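Local coordinates for malonyl CoA-acyl carrier protein transacylase (PDB 3G87) that probably transfers the malonyl group from malonyl-CoA to the holo acyl carrier protein, releasing free CoA, at residues Phe9-Gln14 and Phe96-Ala101; Gly90-Glu95 and Ala115-Leu120; Ala71-Ala76 and Thr272-Gly277; Val249-Ser254 and Asp278-Leu283. One frame throughout, in Å; residues are numbered along the deposited sequence.

Contact 1: residues Phe9-Gln14 and Phe96-Ala101; sequences FMFPGQ and FNALLA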
loop_
_atom_site.group_PDB
_atom_site.type_symbol
_atom_site.label_atom_id
_atom_site.label_comp_id
_atom_site.label_asym_id
_atom_site.label_seq_id
_atom_site.Cartn_x
_atom_site.Cartn_y
_atom_site.Cartn_z
ATOM N N PHE A 9 -3.191 -1.811 -13.537
ATOM C CA PHE A 9 -2.442 -2.716 -12.699
ATOM C C PHE A 9 -2.340 -2.123 -11.290
ATOM O O PHE A 9 -2.035 -0.991 -11.110
ATOM C CB PHE A 9 -1.040 -3.037 -13.253
ATOM C CG PHE A 9 -0.995 -3.911 -14.496
ATOM C CD1 PHE A 9 -2.102 -4.286 -15.184
ATOM C CD2 PHE A 9 0.199 -4.350 -14.964
ATOM C CE1 PHE A 9 -2.019 -5.057 -16.290
ATOM C CE2 PHE A 9 0.281 -5.142 -16.062
ATOM C CZ PHE A 9 -0.859 -5.483 -16.734
ATOM N N MET A 10 -2.656 -2.942 -10.315
ATOM C CA MET A 10 -2.707 -2.596 -8.924
ATOM C C MET A 10 -1.964 -3.563 -8.012
ATOM O O MET A 10 -1.996 -4.718 -8.211
ATOM C CB MET A 10 -4.145 -2.296 -8.470
ATOM C CG MET A 10 -5.129 -3.413 -8.372
ATOM S SD MET A 10 -6.747 -2.848 -8.081
ATOM C CE MET A 10 -7.555 -4.334 -7.815
ATOM N N PHE A 11 -1.256 -3.032 -7.045
ATOM C CA PHE A 11 -0.351 -3.773 -6.178
ATOM C C PHE A 11 -0.696 -3.653 -4.707
ATOM O O PHE A 11 -0.834 -2.605 -4.228
ATOM C CB PHE A 11 1.080 -3.342 -6.439
ATOM C CG PHE A 11 1.450 -3.348 -7.877
ATOM C CD1 PHE A 11 2.013 -4.451 -8.452
ATOM C CD2 PHE A 11 1.208 -2.251 -8.663
ATOM C CE1 PHE A 11 2.325 -4.454 -9.732
ATOM C CE2 PHE A 11 1.498 -2.266 -9.954
ATOM C CZ PHE A 11 2.085 -3.357 -10.488
ATOM N N PRO A 12 -0.847 -4.779 -4.035
ATOM C CA PRO A 12 -1.230 -4.806 -2.643
ATOM C C PRO A 12 -0.131 -4.369 -1.673
ATOM O O PRO A 12 0.997 -4.351 -1.985
ATOM C CB PRO A 12 -1.617 -6.255 -2.450
ATOM C CG PRO A 12 -0.906 -6.967 -3.369
ATOM C CD PRO A 12 -0.681 -6.136 -4.536
ATOM N N GLY A 13 -0.557 -3.973 -0.506
ATOM C CA GLY A 13 0.266 -3.630 0.616
ATOM C C GLY A 13 0.143 -4.493 1.853
ATOM O O GLY A 13 -0.309 -5.585 1.829
ATOM N N GLN A 14 0.565 -3.921 2.957
ATOM C CA GLN A 14 0.615 -4.575 4.257
ATOM C C GLN A 14 -0.706 -5.206 4.662
ATOM O O GLN A 14 -1.736 -4.608 4.565
ATOM C CB GLN A 14 1.075 -3.614 5.350
ATOM C CG GLN A 14 0.525 -3.990 6.655
ATOM C CD GLN A 14 0.447 -2.915 7.654
ATOM O OE1 GLN A 14 1.455 -2.429 8.130
ATOM N NE2 GLN A 14 -0.766 -2.565 8.054
ATOM N N PHE A 96 5.207 1.649 -4.518
ATOM C CA PHE A 96 6.516 1.384 -4.987
ATOM C C PHE A 96 6.563 0.488 -6.180
ATOM O O PHE A 96 7.286 0.745 -7.046
ATOM C CB PHE A 96 7.377 0.858 -3.880
ATOM C CG PHE A 96 7.793 1.890 -2.944
ATOM C CD1 PHE A 96 8.922 2.607 -3.148
ATOM C CD2 PHE A 96 7.028 2.186 -1.866
ATOM C CE1 PHE A 96 9.250 3.556 -2.300
ATOM C CE2 PHE A 96 7.381 3.119 -1.041
ATOM C CZ PHE A 96 8.489 3.814 -1.245
ATOM N N ASN A 97 5.740 -0.538 -6.220
ATOM C CA ASN A 97 5.599 -1.356 -7.423
ATOM C C ASN A 97 4.904 -0.663 -8.599
ATOM O O ASN A 97 5.182 -1.030 -9.740
ATOM C CB ASN A 97 4.852 -2.634 -7.116
ATOM C CG ASN A 97 5.586 -3.492 -6.156
ATOM O OD1 ASN A 97 5.247 -3.529 -4.951
ATOM N ND2 ASN A 97 6.591 -4.227 -6.666
ATOM N N ALA A 98 3.971 0.253 -8.335
ATOM C CA ALA A 98 3.355 1.134 -9.390
ATOM C C ALA A 98 4.424 2.017 -10.028
ATOM O O ALA A 98 4.507 2.114 -11.250
ATOM C CB ALA A 98 2.240 2.041 -8.785
ATOM N N LEU A 99 5.209 2.705 -9.188
ATOM C CA LEU A 99 6.317 3.536 -9.657
ATOM C C LEU A 99 7.340 2.692 -10.430
ATOM O O LEU A 99 7.843 3.144 -11.484
ATOM C CB LEU A 99 6.986 4.292 -8.499
ATOM C CG LEU A 99 6.127 5.330 -7.751
ATOM C CD1 LEU A 99 6.834 5.880 -6.477
ATOM C CD2 LEU A 99 5.717 6.477 -8.736
ATOM N N LEU A 100 7.585 1.448 -9.968
ATOM C CA LEU A 100 8.473 0.537 -10.693
ATOM C C LEU A 100 7.954 0.256 -12.121
ATOM O O LEU A 100 8.686 0.419 -13.092
ATOM C CB LEU A 100 8.636 -0.774 -9.927
ATOM C CG LEU A 100 9.448 -1.833 -10.662
ATOM C CD1 LEU A 100 10.891 -1.387 -10.926
ATOM C CD2 LEU A 100 9.426 -3.199 -9.873
ATOM N N ALA A 101 6.681 -0.157 -12.225
ATOM C CA ALA A 101 6.049 -0.421 -13.506
ATOM C C ALA A 101 5.908 0.808 -14.355
ATOM O O ALA A 101 5.739 0.665 -15.526
ATOM C CB ALA A 101 4.688 -1.095 -13.326
#

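Contact 2: residues Gly90-Glu95 and Ala115-Leu120; sequences GHSLGE and ARRAEL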
loop_
_atom_site.group_PDB
_atom_site.type_symbol
_atom_site.label_atom_id
_atom_site.label_comp_id
_atom_site.label_asym_id
_atom_site.label_seq_id
_atom_site.Cartn_x
_atom_site.Cartn_y
_atom_site.Cartn_z
ATOM N N GLY A 90 -0.888 1.715 -6.352
ATOM C CA GLY A 90 -0.470 0.782 -5.314
ATOM C C GLY A 90 -0.803 1.243 -3.903
ATOM O O GLY A 90 -0.779 2.429 -3.623
ATOM N N HIS A 91 -1.060 0.292 -3.010
ATOM C CA HIS A 91 -1.547 0.618 -1.682
ATOM C C HIS A 91 -0.421 0.695 -0.660
ATOM O O HIS A 91 0.102 -0.327 -0.171
ATOM C CB HIS A 91 -2.630 -0.378 -1.257
ATOM C CG HIS A 91 -3.493 0.106 -0.134
ATOM N ND1 HIS A 91 -2.997 0.347 1.134
ATOM C CD2 HIS A 91 -4.814 0.396 -0.086
ATOM C CE1 HIS A 91 -3.984 0.748 1.917
ATOM N NE2 HIS A 91 -5.094 0.810 1.199
ATOM N N SER A 92 -0.025 1.931 -0.376
ATOM C CA SER A 92 1.066 2.273 0.520
ATOM C C SER A 92 2.371 1.633 0.005
ATOM O O SER A 92 2.965 2.163 -0.932
ATOM C CB SER A 92 0.670 1.933 1.946
ATOM O OG SER A 92 1.783 2.077 2.797
ATOM N N LEU A 93 2.801 0.494 0.526
ATOM C CA LEU A 93 3.885 -0.242 -0.064
ATOM C C LEU A 93 3.735 -0.465 -1.559
ATOM O O LEU A 93 4.610 -0.205 -2.274
ATOM C CB LEU A 93 4.180 -1.558 0.643
ATOM C CG LEU A 93 5.358 -2.407 0.177
ATOM C CD1 LEU A 93 5.179 -3.177 -1.072
ATOM C CD2 LEU A 93 6.654 -1.707 0.192
ATOM N N GLY A 94 2.599 -0.959 -1.986
ATOM C CA GLY A 94 2.284 -1.148 -3.370
ATOM C C GLY A 94 2.495 -0.022 -4.330
ATOM O O GLY A 94 2.609 -0.240 -5.454
ATOM N N GLU A 95 2.583 1.176 -3.846
ATOM C CA GLU A 95 2.886 2.316 -4.657
ATOM C C GLU A 95 4.300 2.243 -5.256
ATOM O O GLU A 95 4.529 2.657 -6.341
ATOM C CB GLU A 95 2.614 3.589 -3.866
ATOM C CG GLU A 95 2.891 4.870 -4.517
ATOM C CD GLU A 95 2.072 6.007 -3.990
ATOM O OE1 GLU A 95 2.608 6.976 -3.525
ATOM O OE2 GLU A 95 0.893 5.961 -4.063
ATOM N N ALA A 115 13.458 -1.024 1.710
ATOM C CA ALA A 115 14.218 -1.370 2.866
ATOM C C ALA A 115 14.460 -0.195 3.806
ATOM O O ALA A 115 14.336 -0.346 4.943
ATOM C CB ALA A 115 15.463 -2.042 2.498
ATOM N N ARG A 116 14.753 0.976 3.307
ATOM C CA ARG A 116 14.875 2.133 4.171
ATOM C C ARG A 116 13.535 2.545 4.745
ATOM O O ARG A 116 13.446 2.815 5.890
ATOM C CB ARG A 116 15.593 3.299 3.483
ATOM C CG ARG A 116 15.807 4.542 4.305
ATOM C CD ARG A 116 17.176 4.707 4.807
ATOM N NE ARG A 116 17.697 3.476 5.352
ATOM C CZ ARG A 116 17.813 3.135 6.631
ATOM N NH1 ARG A 116 18.304 1.979 6.936
ATOM N NH2 ARG A 116 17.511 3.916 7.601
ATOM N N ARG A 117 12.502 2.555 3.933
ATOM C CA ARG A 117 11.163 2.850 4.380
ATOM C C ARG A 117 10.694 1.905 5.477
ATOM O O ARG A 117 10.175 2.309 6.448
ATOM C CB ARG A 117 10.191 2.854 3.205
ATOM C CG ARG A 117 8.771 3.129 3.573
ATOM C CD ARG A 117 7.875 2.855 2.453
ATOM N NE ARG A 117 6.607 3.537 2.492
ATOM C CZ ARG A 117 5.452 2.940 2.679
ATOM N NH1 ARG A 117 5.418 1.668 2.930
ATOM N NH2 ARG A 117 4.362 3.617 2.647
ATOM N N ALA A 118 10.949 0.642 5.274
ATOM C CA ALA A 118 10.509 -0.402 6.139
ATOM C C ALA A 118 11.265 -0.399 7.437
ATOM O O ALA A 118 10.680 -0.554 8.460
ATOM C CB ALA A 118 10.588 -1.741 5.452
ATOM N N GLU A 119 12.560 -0.179 7.370
ATOM C CA GLU A 119 13.373 0.013 8.582
ATOM C C GLU A 119 12.902 1.186 9.422
ATOM O O GLU A 119 12.681 1.001 10.627
ATOM C CB GLU A 119 14.858 0.155 8.246
ATOM C CG GLU A 119 15.710 0.533 9.431
ATOM C CD GLU A 119 15.635 -0.457 10.602
ATOM O OE1 GLU A 119 15.447 -1.658 10.363
ATOM O OE2 GLU A 119 15.771 -0.035 11.783
ATOM N N LEU A 120 12.712 2.373 8.821
ATOM C CA LEU A 120 12.272 3.530 9.632
ATOM C C LEU A 120 10.868 3.311 10.239
ATOM O O LEU A 120 10.617 3.585 11.451
ATOM C CB LEU A 120 12.289 4.844 8.842
ATOM C CG LEU A 120 13.640 5.245 8.269
ATOM C CD1 LEU A 120 13.446 6.172 7.057
ATOM C CD2 LEU A 120 14.513 5.897 9.341
#

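Contact 3: residues Ala71-Ala76 and Thr272-Gly277; sequences ALTYYA and TELGHG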
loop_
_atom_site.group_PDB
_atom_site.type_symbol
_atom_site.label_atom_id
_atom_site.label_comp_id
_atom_site.label_asym_id
_atom_site.label_seq_id
_atom_site.Cartn_x
_atom_site.Cartn_y
_atom_site.Cartn_z
ATOM N N ALA A 71 6.469 -7.341 -7.541
ATOM C CA ALA A 71 7.268 -7.184 -8.762
ATOM C C ALA A 71 7.344 -8.437 -9.629
ATOM O O ALA A 71 7.187 -8.379 -10.839
ATOM C CB ALA A 71 8.684 -6.758 -8.392
ATOM N N LEU A 72 7.654 -9.568 -9.028
ATOM C CA LEU A 72 7.843 -10.782 -9.795
ATOM C C LEU A 72 6.543 -11.184 -10.467
ATOM O O LEU A 72 6.532 -11.500 -11.667
ATOM C CB LEU A 72 8.369 -11.876 -8.869
ATOM C CG LEU A 72 9.908 -12.069 -8.905
ATOM C CD1 LEU A 72 10.745 -10.774 -8.971
ATOM C CD2 LEU A 72 10.356 -12.927 -7.745
ATOM N N THR A 73 5.447 -11.116 -9.712
ATOM C CA THR A 73 4.110 -11.335 -10.249
ATOM C C THR A 73 3.861 -10.398 -11.418
ATOM O O THR A 73 3.390 -10.847 -12.464
ATOM C CB THR A 73 3.070 -11.062 -9.221
ATOM O OG1 THR A 73 3.385 -11.819 -8.070
ATOM C CG2 THR A 73 1.718 -11.516 -9.721
ATOM N N TYR A 74 4.215 -9.125 -11.260
ATOM C CA TYR A 74 4.091 -8.166 -12.350
ATOM C C TYR A 74 4.917 -8.571 -13.609
ATOM O O TYR A 74 4.392 -8.587 -14.721
ATOM C CB TYR A 74 4.455 -6.802 -11.834
ATOM C CG TYR A 74 4.806 -5.801 -12.909
ATOM C CD1 TYR A 74 3.800 -5.150 -13.671
ATOM C CD2 TYR A 74 6.156 -5.466 -13.155
ATOM C CE1 TYR A 74 4.169 -4.238 -14.692
ATOM C CE2 TYR A 74 6.494 -4.574 -14.146
ATOM C CZ TYR A 74 5.521 -3.972 -14.890
ATOM O OH TYR A 74 5.913 -3.101 -15.834
ATOM N N TYR A 75 6.197 -8.904 -13.436
ATOM C CA TYR A 75 6.986 -9.459 -14.546
ATOM C C TYR A 75 6.418 -10.754 -15.137
ATOM O O TYR A 75 6.366 -10.877 -16.347
ATOM C CB TYR A 75 8.430 -9.676 -14.157
ATOM C CG TYR A 75 9.169 -8.418 -13.718
ATOM C CD1 TYR A 75 9.178 -7.234 -14.510
ATOM C CD2 TYR A 75 9.850 -8.405 -12.504
ATOM C CE1 TYR A 75 9.850 -6.105 -14.087
ATOM C CE2 TYR A 75 10.508 -7.264 -12.079
ATOM C CZ TYR A 75 10.529 -6.147 -12.874
ATOM O OH TYR A 75 11.238 -5.063 -12.404
ATOM N N ALA A 76 5.948 -11.686 -14.311
ATOM C CA ALA A 76 5.290 -12.864 -14.878
ATOM C C ALA A 76 4.091 -12.444 -15.756
ATOM O O ALA A 76 3.933 -12.880 -16.880
ATOM C CB ALA A 76 4.829 -13.892 -13.762
ATOM N N THR A 272 -6.370 -5.098 -12.448
ATOM C CA THR A 272 -5.696 -6.355 -12.329
ATOM C C THR A 272 -4.779 -6.280 -11.112
ATOM O O THR A 272 -3.828 -5.501 -11.129
ATOM C CB THR A 272 -4.882 -6.622 -13.559
ATOM O OG1 THR A 272 -5.703 -6.457 -14.741
ATOM C CG2 THR A 272 -4.245 -8.068 -13.476
ATOM N N GLU A 273 -5.062 -7.096 -10.092
ATOM C CA GLU A 273 -4.258 -7.123 -8.903
ATOM C C GLU A 273 -3.050 -7.961 -9.142
ATOM O O GLU A 273 -3.166 -9.181 -9.466
ATOM C CB GLU A 273 -5.029 -7.687 -7.702
ATOM C CG GLU A 273 -4.301 -7.587 -6.355
ATOM C CD GLU A 273 -5.266 -7.722 -5.171
ATOM O OE1 GLU A 273 -6.442 -8.106 -5.410
ATOM O OE2 GLU A 273 -4.894 -7.445 -4.003
ATOM N N LEU A 274 -1.881 -7.326 -8.991
ATOM C CA LEU A 274 -0.640 -8.059 -9.189
ATOM C C LEU A 274 0.159 -8.266 -7.874
ATOM O O LEU A 274 0.849 -7.374 -7.390
ATOM C CB LEU A 274 0.169 -7.377 -10.282
ATOM C CG LEU A 274 -0.588 -7.532 -11.610
ATOM C CD1 LEU A 274 0.011 -6.681 -12.735
ATOM C CD2 LEU A 274 -0.620 -8.999 -12.066
ATOM N N GLY A 275 0.053 -9.446 -7.307
ATOM C CA GLY A 275 0.739 -9.747 -6.060
ATOM C C GLY A 275 -0.022 -10.819 -5.328
ATOM O O GLY A 275 -0.992 -11.343 -5.882
ATOM N N HIS A 276 0.371 -11.149 -4.102
ATOM C CA HIS A 276 -0.278 -12.288 -3.429
ATOM C C HIS A 276 -1.642 -11.853 -2.893
ATOM O O HIS A 276 -1.783 -10.756 -2.348
ATOM C CB HIS A 276 0.607 -12.867 -2.280
ATOM C CG HIS A 276 -0.069 -13.928 -1.446
ATOM N ND1 HIS A 276 -0.161 -15.259 -1.835
ATOM C CD2 HIS A 276 -0.698 -13.852 -0.241
ATOM C CE1 HIS A 276 -0.804 -15.947 -0.906
ATOM N NE2 HIS A 276 -1.138 -15.123 0.072
ATOM N N GLY A 277 -2.642 -12.708 -3.057
ATOM C CA GLY A 277 -3.975 -12.497 -2.465
ATOM C C GLY A 277 -4.907 -11.699 -3.358
ATOM O O GLY A 277 -4.524 -11.289 -4.465
#

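Contact 4: residues Val249-Ser254 and Asp278-Leu283; sequences VRWCES and DVLTRL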
loop_
_atom_site.group_PDB
_atom_site.type_symbol
_atom_site.label_atom_id
_atom_site.label_comp_id
_atom_site.label_asym_id
_atom_site.label_seq_id
_atom_site.Cartn_x
_atom_site.Cartn_y
_atom_site.Cartn_z
ATOM N N VAL A 249 -3.963 7.196 3.211
ATOM C CA VAL A 249 -3.907 6.541 1.931
ATOM C C VAL A 249 -5.279 6.717 1.347
ATOM O O VAL A 249 -6.298 6.253 1.927
ATOM C CB VAL A 249 -3.617 5.049 2.082
ATOM C CG1 VAL A 249 -3.864 4.311 0.768
ATOM C CG2 VAL A 249 -2.188 4.823 2.564
ATOM N N ARG A 250 -5.347 7.359 0.195
ATOM C CA ARG A 250 -6.688 7.675 -0.326
ATOM C C ARG A 250 -7.045 6.725 -1.424
ATOM O O ARG A 250 -7.225 7.115 -2.587
ATOM C CB ARG A 250 -6.764 9.125 -0.755
ATOM C CG ARG A 250 -6.897 10.067 0.488
ATOM C CD ARG A 250 -6.524 11.534 0.120
ATOM N NE ARG A 250 -7.557 12.202 -0.650
ATOM C CZ ARG A 250 -7.388 13.375 -1.262
ATOM N NH1 ARG A 250 -6.213 13.975 -1.233
ATOM N NH2 ARG A 250 -8.390 13.931 -1.942
ATOM N N TRP A 251 -7.206 5.479 -1.042
ATOM C CA TRP A 251 -7.522 4.406 -1.918
ATOM C C TRP A 251 -8.834 4.498 -2.689
ATOM O O TRP A 251 -8.826 4.356 -3.885
ATOM C CB TRP A 251 -7.360 3.072 -1.236
ATOM C CG TRP A 251 -7.437 2.007 -2.187
ATOM C CD1 TRP A 251 -8.473 1.181 -2.383
ATOM C CD2 TRP A 251 -6.482 1.685 -3.168
ATOM N NE1 TRP A 251 -8.227 0.356 -3.374
ATOM C CE2 TRP A 251 -7.004 0.634 -3.893
ATOM C CE3 TRP A 251 -5.215 2.163 -3.485
ATOM C CZ2 TRP A 251 -6.320 0.043 -4.912
ATOM C CZ3 TRP A 251 -4.547 1.597 -4.487
ATOM C CH2 TRP A 251 -5.092 0.542 -5.205
ATOM N N CYS A 252 -9.935 4.707 -1.981
ATOM C CA CYS A 252 -11.260 4.855 -2.528
ATOM C C CYS A 252 -11.339 5.941 -3.575
ATOM O O CYS A 252 -11.809 5.722 -4.630
ATOM C CB CYS A 252 -12.322 5.030 -1.407
ATOM S SG CYS A 252 -14.003 5.270 -1.915
ATOM N N GLU A 253 -10.853 7.114 -3.232
ATOM C CA GLU A 253 -10.784 8.255 -4.114
ATOM C C GLU A 253 -9.872 8.020 -5.288
ATOM O O GLU A 253 -10.062 8.554 -6.291
ATOM C CB GLU A 253 -10.281 9.495 -3.380
ATOM C CG GLU A 253 -11.275 10.326 -2.654
ATOM C CD GLU A 253 -10.622 11.376 -1.783
ATOM O OE1 GLU A 253 -10.057 11.039 -0.765
ATOM O OE2 GLU A 253 -10.627 12.531 -2.139
ATOM N N SER A 254 -8.872 7.204 -5.142
ATOM C CA SER A 254 -7.985 6.915 -6.241
ATOM C C SER A 254 -8.664 6.034 -7.273
ATOM O O SER A 254 -8.650 6.309 -8.409
ATOM C CB SER A 254 -6.699 6.281 -5.723
ATOM O OG SER A 254 -5.931 7.142 -4.980
ATOM N N ASP A 278 -6.121 -11.456 -2.868
ATOM C CA ASP A 278 -7.119 -10.660 -3.598
ATOM C C ASP A 278 -7.638 -9.459 -2.771
ATOM O O ASP A 278 -8.781 -9.016 -2.939
ATOM C CB ASP A 278 -8.277 -11.560 -4.041
ATOM C CG ASP A 278 -9.044 -12.098 -2.863
ATOM O OD1 ASP A 278 -8.434 -12.103 -1.764
ATOM O OD2 ASP A 278 -10.253 -12.474 -2.991
ATOM N N VAL A 279 -6.783 -8.926 -1.886
ATOM C CA VAL A 279 -7.205 -7.799 -1.055
ATOM C C VAL A 279 -7.768 -6.632 -1.896
ATOM O O VAL A 279 -8.841 -6.185 -1.616
ATOM C CB VAL A 279 -6.137 -7.395 0.045
ATOM C CG1 VAL A 279 -6.540 -6.144 0.865
ATOM C CG2 VAL A 279 -5.949 -8.564 1.003
ATOM N N LEU A 280 -7.076 -6.187 -2.950
ATOM C CA LEU A 280 -7.512 -4.982 -3.662
ATOM C C LEU A 280 -8.660 -5.311 -4.603
ATOM O O LEU A 280 -9.516 -4.479 -4.844
ATOM C CB LEU A 280 -6.360 -4.341 -4.444
ATOM C CG LEU A 280 -5.108 -4.055 -3.630
ATOM C CD1 LEU A 280 -3.993 -3.378 -4.512
ATOM C CD2 LEU A 280 -5.470 -3.204 -2.410
ATOM N N THR A 281 -8.651 -6.516 -5.159
ATOM C CA THR A 281 -9.739 -7.004 -6.005
ATOM C C THR A 281 -11.062 -6.797 -5.297
ATOM O O THR A 281 -11.993 -6.289 -5.894
ATOM C CB THR A 281 -9.518 -8.492 -6.356
ATOM O OG1 THR A 281 -8.338 -8.582 -7.167
ATOM C CG2 THR A 281 -10.650 -9.086 -7.173
ATOM N N ARG A 282 -11.127 -7.193 -4.019
ATOM C CA ARG A 282 -12.369 -7.102 -3.237
ATOM C C ARG A 282 -12.701 -5.674 -2.905
ATOM O O ARG A 282 -13.867 -5.335 -2.798
ATOM C CB ARG A 282 -12.245 -7.897 -1.950
ATOM C CG ARG A 282 -12.261 -9.393 -2.108
ATOM C CD ARG A 282 -12.125 -10.057 -0.697
ATOM N NE ARG A 282 -10.721 -10.380 -0.395
ATOM C CZ ARG A 282 -10.202 -10.525 0.839
ATOM N NH1 ARG A 282 -8.900 -10.843 0.986
ATOM N NH2 ARG A 282 -10.975 -10.370 1.931
ATOM N N LEU A 283 -11.681 -4.834 -2.712
ATOM C CA LEU A 283 -11.928 -3.391 -2.443
ATOM C C LEU A 283 -12.513 -2.719 -3.655
ATOM O O LEU A 283 -13.453 -1.933 -3.528
ATOM C CB LEU A 283 -10.697 -2.600 -1.950
ATOM C CG LEU A 283 -9.934 -3.037 -0.698
ATOM C CD1 LEU A 283 -8.728 -2.100 -0.386
ATOM C CD2 LEU A 283 -10.889 -3.126 0.479
#

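Contact 1: residues Phe9-Gln14 and Phe96-Ala101
The CB of N97 sits over one face of the F11 ring, the closest approach of residues 9-14 to residues 96-101. The methylene lies 3.8 Å from the ring centroid of F11, 22° off the ring normal, a CH-pi contact displaced toward the rim on which CG and CD1 lie. F11 reaches it with CG anti to its own carbonyl carbon, which swings the ring off the strand and onto the helix. The amide plane of N97 is tilted 28° from the phenyl plane, and it is CB, not the amide, that makes the face contact. The amide's polar atoms are spent on the neighbouring helix 59-81: ND2 donates to the carbonyl of Y67 and OD1 accepts from the ND2 of N70. These bonds fix the rotation of the amide, whereas the helix backbone places CB over the ring.

Further along the ring the fit slackens. CD2 of F11 is 3.7 Å from the backbone N of A98 but 4.4 Å from the CB of A98, and CZ of F11 comes no nearer than 4.5 Å to the CB of A101, the one partly exposed residue of the group. The short segments 9-11 and 96-101 run at 144° to each other, with 8.0 Å between their axes, and 171 Å² is buried in the contact. A parallel strand whose aromatic side chain covers the helix that leaves the neighbouring strand 87-90 is the layered alpha/beta packing of the acyl transferase core, here directly beside the probable nucleophile elbow.

Contact 2: residues Gly90-Glu95 and Ala115-Leu120
R117 points its guanidinium at S92, and NH2 of R117 donates a hydrogen bond to OG of S92 at 3.0 Å. The bond is almost straight, 171° at the hydrogen, and OG lies at the edge of the guanidinium only 6° out of its plane. OG of S92 also hydrogen-bonds NE2 of H196, its strongest polar partner, so the hydroxyl is held between an imidazole and an arginine. The other terminal nitrogen makes looser contacts, NH1 of R117 lying 3.7 Å from the backbone N of L93 and 4.1 Å from the CB of L93. The carbonyl of S92 lies over one face of the same group.

R117 owes its reach to its torsions: it leaves helix 107-123 with CG anti to the backbone N and stays extended as far as NE, which carries the guanidinium across to the S92 hydroxyl. S92 itself has strained backbone angles, with phi at 59°.

In the next shell, the N of S92 bonds to N226, its O to Q244, and the OE1 of Q244 takes a weak bond from NH2 of R117. F207 and I245 pack against the arginine chain. A cationic group so near the hydroxyl would probably also favour an incoming carboxylate; in malonyl transferases of this family an arginine in such a place binds the malonyl carboxylate. The tight turn G90-H91-S92-L93-G94 between strand and helix is consistent with the GxSxG nucleophile elbow of the acyl transferase fold.

Contact 3: residues Ala71-Ala76 and Thr272-Gly277
L274 and G275 meet T73 and Y74 just past the end of strand 269-273, where the chain runs against helix 59-81. Before this point T272 is bonded to M10 of the adjacent strand, and E273, the last strand residue, turns its carboxylate to the start of helix 279-289, accepting from the N of L280 and OG1 of T281. L274 keeps a backbone bond to M10, and the chain turns off after it. Its side chain faces the helix and contributes the largest area of the contact. CG of L274 is anti to its carbonyl carbon (chi1 -67°), and its two methyls divide between two helix residues: CD1 approaches CD1 of Y74 at 4.2 Å, at the edge of the phenol ring and near its plane, while CD2 lies 4.2 Å from CG2 of T73.

At G275 the backbone itself becomes the partner. CG2 of T73, anti to the backbone N of its own residue, comes within 3.6 Å of the N of G275, and the CA atoms of T73 and G275 are 5.6 Å apart. The backbone angles of G275, phi 153°, call for glycine, since a CB would be jammed against the carbonyl O of L274. OG1 of T73 is turned back to its own helix, where it hydrogen-bonds the carbonyl of V69. With that hydroxyl satisfied, the threonine offers its methyl across the interface, and the union of helix and turn rests on apolar and van der Waals contact over 175 Å².

Contact 4: residues Val249-Ser254 and Asp278-Leu283
With CG anti to the backbone N (chi1 -169°), W251 throws its indole across to helix 279-289, where L280 and L283 both hold CG anti to the carbonyl carbon and extend their CD1 methyls toward it. The two leucines, three residues apart and so on one side of the helix, divide the indole between them. CD1 of L283 touches the pyrrole part, 3.8 Å from CD1 of W251 and 3.9 Å from its NE1. CD1 of L280 meets the far end of the six-membered ring, 4.1 Å from CH2 of W251, and CD2 of L280 stands 4.1 Å above the indole plane, displaced toward the rim. Each leucine crosses the tryptophan at about a right angle. Between the side chains the contact is apolar, and the indole NE1 is buried with no polar partner in the model, probably at some energetic cost.

Salt bridges tie down the helix starts on both sides. R250, at the N-cap position of its helix, grips E253 side-on through NE and NH2, the shorter bond being 2.6 Å from NH2 of R250 to OE2 of E253. On the other helix NH1 of R282 reaches OD1 of D278 at 3.1 Å.

Beyond the two segments, the indole also meets the ring of H91 with their planes at about 45°, and it touches N158 of strand 153-159, while L283 touches T159 at the end of that strand. W251 thus lies where helices 251-264 and 279-289 approach both the antiparallel sheet and the turn after strand 87-90.

Contacts 1 and 3 are centred about 9 Å apart and share the parallel sheet, in which strands 6-11 and 269-273 are neighbours; contact 1 also uses helix 94-101, which contact 2 enters from its N-terminal end, about 10 Å between centres. Contact 4 lies about 12 Å from contact 1 and 16 Å from contacts 2 and 3. Along the chain contact 2 is nested within the loop closed by contact 3, and contact 4 opens after contacts 1 and 2 have closed. Contacts 1 and 4 touch the probable nucleophile elbow held in contact 2, contact 4 through W251 and H91, while contact 3 lies farther out, tied in through the sheet and through E273.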